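Local coordinates for protein PelD (Pseudomonas aeruginosa, PDB 4EU0) that binds cyclic di-GMP as a membrane-associated effector involved in pellicle formation, this piece holding its GAF and degenerate GGDEF domains, at residues R245-F250 with R258-L263. Numbering follows the deposited sequence.
Sequences RLRILF and RELESL. With C2E (9,9'-[(2R,3R,3aS,5S,7aR,9R,10R,10aS,12S,14aR)-3,5,10,12-tetrahydroxy-5,12-dioxidooctahydro-2H,7H-difuro[3,2-d:3',2'-j][1,3,7,9,2,8]tetraoxadiphosphacyclododecine-2,9-diyl]bis(2-amino-1,9-dihydro-6H-purin-6-one)), chain B.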
loop_
_atom_site.group_PDB
_atom_site.type_symbol
_atom_site.label_atom_id
_atom_site.label_comp_id
_atom_site.label_asym_id
_atom_site.label_seq_id
_atom_site.Cartn_x
_atom_site.Cartn_y
_atom_site.Cartn_z
ATOM N N ARG A 245 -8.347 -19.084 8.602
ATOM C CA ARG A 245 -9.526 -18.914 7.741
ATOM C C ARG A 245 -9.390 -19.751 6.472
ATOM O O ARG A 245 -10.368 -20.348 6.002
ATOM C CB ARG A 245 -9.763 -17.442 7.397
ATOM C CG ARG A 245 -11.020 -17.209 6.550
ATOM C CD ARG A 245 -11.281 -15.735 6.254
ATOM N NE ARG A 245 -10.360 -15.145 5.274
ATOM C CZ ARG A 245 -10.497 -15.216 3.947
ATOM N NH1 ARG A 245 -11.498 -15.903 3.397
ATOM N NH2 ARG A 245 -9.618 -14.601 3.159
ATOM N N LEU A 246 -8.176 -19.784 5.920
ATOM C CA LEU A 246 -7.886 -20.609 4.753
ATOM C C LEU A 246 -8.109 -22.087 5.016
ATOM O O LEU A 246 -8.662 -22.789 4.178
ATOM C CB LEU A 246 -6.442 -20.414 4.295
ATOM C CG LEU A 246 -6.157 -19.766 2.952
ATOM C CD1 LEU A 246 -7.121 -18.628 2.587
ATOM C CD2 LEU A 246 -4.699 -19.331 2.868
ATOM N N ARG A 247 -7.661 -22.570 6.172
ATOM C CA ARG A 247 -7.853 -23.981 6.490
ATOM C C ARG A 247 -9.334 -24.366 6.541
ATOM O O ARG A 247 -9.695 -25.457 6.116
ATOM C CB ARG A 247 -7.099 -24.367 7.769
ATOM C CG ARG A 247 -5.593 -24.181 7.598
ATOM C CD ARG A 247 -4.804 -25.026 8.566
ATOM N NE ARG A 247 -3.358 -24.836 8.430
ATOM C CZ ARG A 247 -2.555 -25.621 7.718
ATOM N NH1 ARG A 247 -3.047 -26.661 7.056
ATOM N NH2 ARG A 247 -1.248 -25.368 7.681
ATOM N N ILE A 248 -10.179 -23.451 7.015
ATOM C CA ILE A 248 -11.623 -23.697 7.106
ATOM C C ILE A 248 -12.202 -23.791 5.696
ATOM O O ILE A 248 -13.002 -24.684 5.405
ATOM C CB ILE A 248 -12.345 -22.608 7.938
ATOM C CG1 ILE A 248 -11.967 -22.734 9.422
ATOM C CG2 ILE A 248 -13.881 -22.701 7.768
ATOM C CD1 ILE A 248 -12.348 -21.526 10.262
ATOM N N LEU A 249 -11.765 -22.879 4.830
ATOM C CA LEU A 249 -12.189 -22.844 3.431
ATOM C C LEU A 249 -11.757 -24.119 2.696
ATOM O O LEU A 249 -12.548 -24.721 1.985
ATOM C CB LEU A 249 -11.626 -21.584 2.759
ATOM C CG LEU A 249 -11.809 -21.305 1.276
ATOM C CD1 LEU A 249 -13.263 -21.133 0.903
ATOM C CD2 LEU A 249 -11.033 -20.054 0.943
ATOM N N PHE A 250 -10.496 -24.516 2.872
ATOM C CA PHE A 250 -9.977 -25.761 2.292
ATOM C C PHE A 250 -10.721 -26.988 2.792
ATOM O O PHE A 250 -10.940 -27.938 2.028
ATOM C CB PHE A 250 -8.498 -25.931 2.620
ATOM C CG PHE A 250 -7.572 -25.318 1.613
ATOM C CD1 PHE A 250 -6.917 -26.118 0.680
ATOM C CD2 PHE A 250 -7.333 -23.949 1.609
ATOM C CE1 PHE A 250 -6.033 -25.555 -0.245
ATOM C CE2 PHE A 250 -6.463 -23.371 0.687
ATOM C CZ PHE A 250 -5.803 -24.173 -0.240
ATOM N N ARG A 258 -8.739 -34.086 4.520
ATOM C CA ARG A 258 -7.686 -33.511 3.721
ATOM C C ARG A 258 -7.149 -32.256 4.401
ATOM O O ARG A 258 -7.911 -31.455 4.952
ATOM C CB ARG A 258 -8.217 -33.151 2.342
ATOM C CG ARG A 258 -7.203 -33.281 1.249
ATOM C CD ARG A 258 -7.426 -34.529 0.419
ATOM N NE ARG A 258 -6.909 -35.741 1.045
ATOM C CZ ARG A 258 -6.660 -36.868 0.381
ATOM N NH1 ARG A 258 -6.865 -36.930 -0.928
ATOM N NH2 ARG A 258 -6.190 -37.930 1.023
ATOM N N GLU A 259 -5.835 -32.095 4.358
ATOM C CA GLU A 259 -5.204 -30.858 4.799
ATOM C C GLU A 259 -4.575 -30.194 3.592
ATOM O O GLU A 259 -4.360 -30.847 2.566
ATOM C CB GLU A 259 -4.153 -31.145 5.879
ATOM C CG GLU A 259 -4.682 -31.930 7.078
ATOM C CD GLU A 259 -5.643 -31.139 7.964
ATOM O OE1 GLU A 259 -5.725 -29.901 7.840
ATOM O OE2 GLU A 259 -6.323 -31.763 8.798
ATOM N N LEU A 260 -4.302 -28.891 3.689
ATOM C CA LEU A 260 -3.596 -28.191 2.625
ATOM C C LEU A 260 -2.389 -29.028 2.223
ATOM O O LEU A 260 -2.126 -29.232 1.047
ATOM C CB LEU A 260 -3.125 -26.802 3.097
ATOM C CG LEU A 260 -4.045 -25.577 3.047
ATOM C CD1 LEU A 260 -5.211 -25.698 4.004
ATOM C CD2 LEU A 260 -3.234 -24.345 3.403
ATOM N N GLU A 261 -1.680 -29.546 3.224
ATOM C CA GLU A 261 -0.410 -30.223 2.983
ATOM C C GLU A 261 -0.570 -31.570 2.256
ATOM O O GLU A 261 0.274 -31.943 1.439
ATOM C CB GLU A 261 0.377 -30.367 4.284
ATOM C CG GLU A 261 0.914 -29.032 4.833
ATOM C CD GLU A 261 -0.050 -28.315 5.779
ATOM O OE1 GLU A 261 -1.225 -28.719 5.899
ATOM O OE2 GLU A 261 0.374 -27.330 6.420
ATOM N N SER A 262 -1.671 -32.269 2.516
ATOM C CA SER A 262 -1.922 -33.541 1.830
ATOM C C SER A 262 -2.431 -33.345 0.394
ATOM O O SER A 262 -2.516 -34.303 -0.378
ATOM C CB SER A 262 -2.847 -34.450 2.661
ATOM O OG SER A 262 -4.182 -33.973 2.673
ATOM N N LEU A 263 -2.766 -32.104 0.038
ATOM C CA LEU A 263 -3.104 -31.752 -1.347
ATOM C C LEU A 263 -1.855 -31.264 -2.093
ATOM O O LEU A 263 -1.938 -30.780 -3.228
ATOM C CB LEU A 263 -4.183 -30.660 -1.371
ATOM C CG LEU A 263 -5.535 -30.975 -0.736
ATOM C CD1 LEU A 263 -6.224 -29.695 -0.274
ATOM C CD2 LEU A 263 -6.416 -31.725 -1.723
HETATM P P1 C2E B . -12.084 -13.806 10.262
HETATM O O2P C2E B . -12.147 -15.043 11.132
HETATM O O1P C2E B . -12.451 -13.915 8.804
HETATM O "O5'" C2E B . -10.628 -13.161 10.366
HETATM C "C5'" C2E B . -9.966 -12.972 11.616
HETATM C "C4'" C2E B . -8.715 -12.117 11.445
HETATM O "O4'" C2E B . -7.710 -12.846 10.721
HETATM C "C3'" C2E B . -8.915 -10.817 10.674
HETATM O "O3'" C2E B . -9.304 -9.698 11.478
HETATM C "C2'" C2E B . -7.545 -10.582 10.090
HETATM O "O2'" C2E B . -6.698 -10.046 11.112
HETATM C "C1'" C2E B . -7.071 -11.985 9.781
HETATM N N9 C2E B . -7.458 -12.377 8.395
HETATM C C8 C2E B . -8.370 -13.305 8.054
HETATM N N7 C2E B . -8.469 -13.419 6.704
HETATM C C5 C2E B . -7.586 -12.549 6.182
HETATM C C6 C2E B . -7.178 -12.144 4.828
HETATM O O6 C2E B . -7.745 -12.731 3.753
HETATM N N1 C2E B . -6.228 -11.191 4.696
HETATM C C2 C2E B . -5.651 -10.572 5.763
HETATM N N2 C2E B . -4.720 -9.623 5.523
HETATM N N3 C2E B . -5.985 -10.896 7.043
HETATM C C4 C2E B . -6.924 -11.852 7.298
HETATM P P11 C2E B . -10.143 -8.493 10.814
HETATM O O21 C2E B . -10.306 -7.383 11.840
HETATM O O11 C2E B . -9.620 -8.134 9.438
HETATM O O5A C2E B . -11.590 -9.163 10.640
HETATM C C5A C2E B . -12.288 -9.685 11.769
HETATM C C4A C2E B . -13.553 -10.363 11.283
HETATM O O4A C2E B . -14.342 -9.456 10.511
HETATM C C3A C2E B . -13.255 -11.496 10.322
HETATM O O3A C2E B . -13.010 -12.716 10.989
HETATM C C2A C2E B . -14.489 -11.574 9.463
HETATM O O2A C2E B . -15.531 -12.283 10.149
HETATM C C1A C2E B . -14.860 -10.112 9.350
HETATM N N91 C2E B . -14.271 -9.536 8.110
HETATM C C81 C2E B . -13.218 -8.702 8.019
HETATM N N71 C2E B . -12.964 -8.365 6.728
HETATM C C51 C2E B . -13.875 -9.000 5.965
HETATM C C61 C2E B . -14.194 -9.091 4.519
HETATM O O61 C2E B . -13.465 -8.419 3.591
HETATM N N11 C2E B . -15.233 -9.870 4.142
HETATM C C21 C2E B . -15.982 -10.557 5.041
HETATM N N21 C2E B . -17.012 -11.318 4.591
HETATM N N31 C2E B . -15.747 -10.511 6.379
HETATM C C41 C2E B . -14.730 -9.767 6.882
HETATM O O HOH W 1 -5.470 -27.957 6.333
HETATM O O HOH W 2 -8.173 -29.684 2.811
#
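Leu260 covers one face of the Phe250 ring, while Leu263 CD1 lies at the ring's edge, in its plane. Leu260 CG sits almost on the ring normal, 3.6 Å from the Phe250 centroid, and makes a CH-pi contact. Leu260 CD1 reaches back over the root of the ring, 3.4 Å from Phe250 CG. The guanidinium of Arg247 has Leu260 CD2 over one face and the Glu261 carboxylate at its edge. The two charged planes are only 9° apart. The salt bridge is bidentate and end-on: Arg247 NH1 donates to Glu261 OE1 at 3.0 Å and Arg247 NH2 to Glu261 OE2 at 2.8 Å. Glu261 OE2 accepts through its syn lone pair; OE1 is also met on its syn side, but out of the carboxylate plane. Arg247 is extended from CG to NE, whereas Glu261 bends at chi2 (90°) to present both oxygens. A water at the guanidinium edge accepts from Arg247 NH1 and Leu260 N, and donates to Glu259 OE1. Val201 and Leu205 of helix 198-207 also touch Phe250, and Val265 and Ile267 of strand 265-272 touch Leu260. The contact thus joins helix 236-253 to the turn leading into an outer strand of the GGDEF-domain sheet. On the same helix, Arg245 binds a guanine of cyclic di-GMP, Arg245 NE to N7 at 2.9 Å and NH2 to O6 at 2.7 Å. The paired bonds fix the rotation of the Arg247 guanidinium, and the nearby Glu259 carboxylate probably adds to its electrostatic stabilisation.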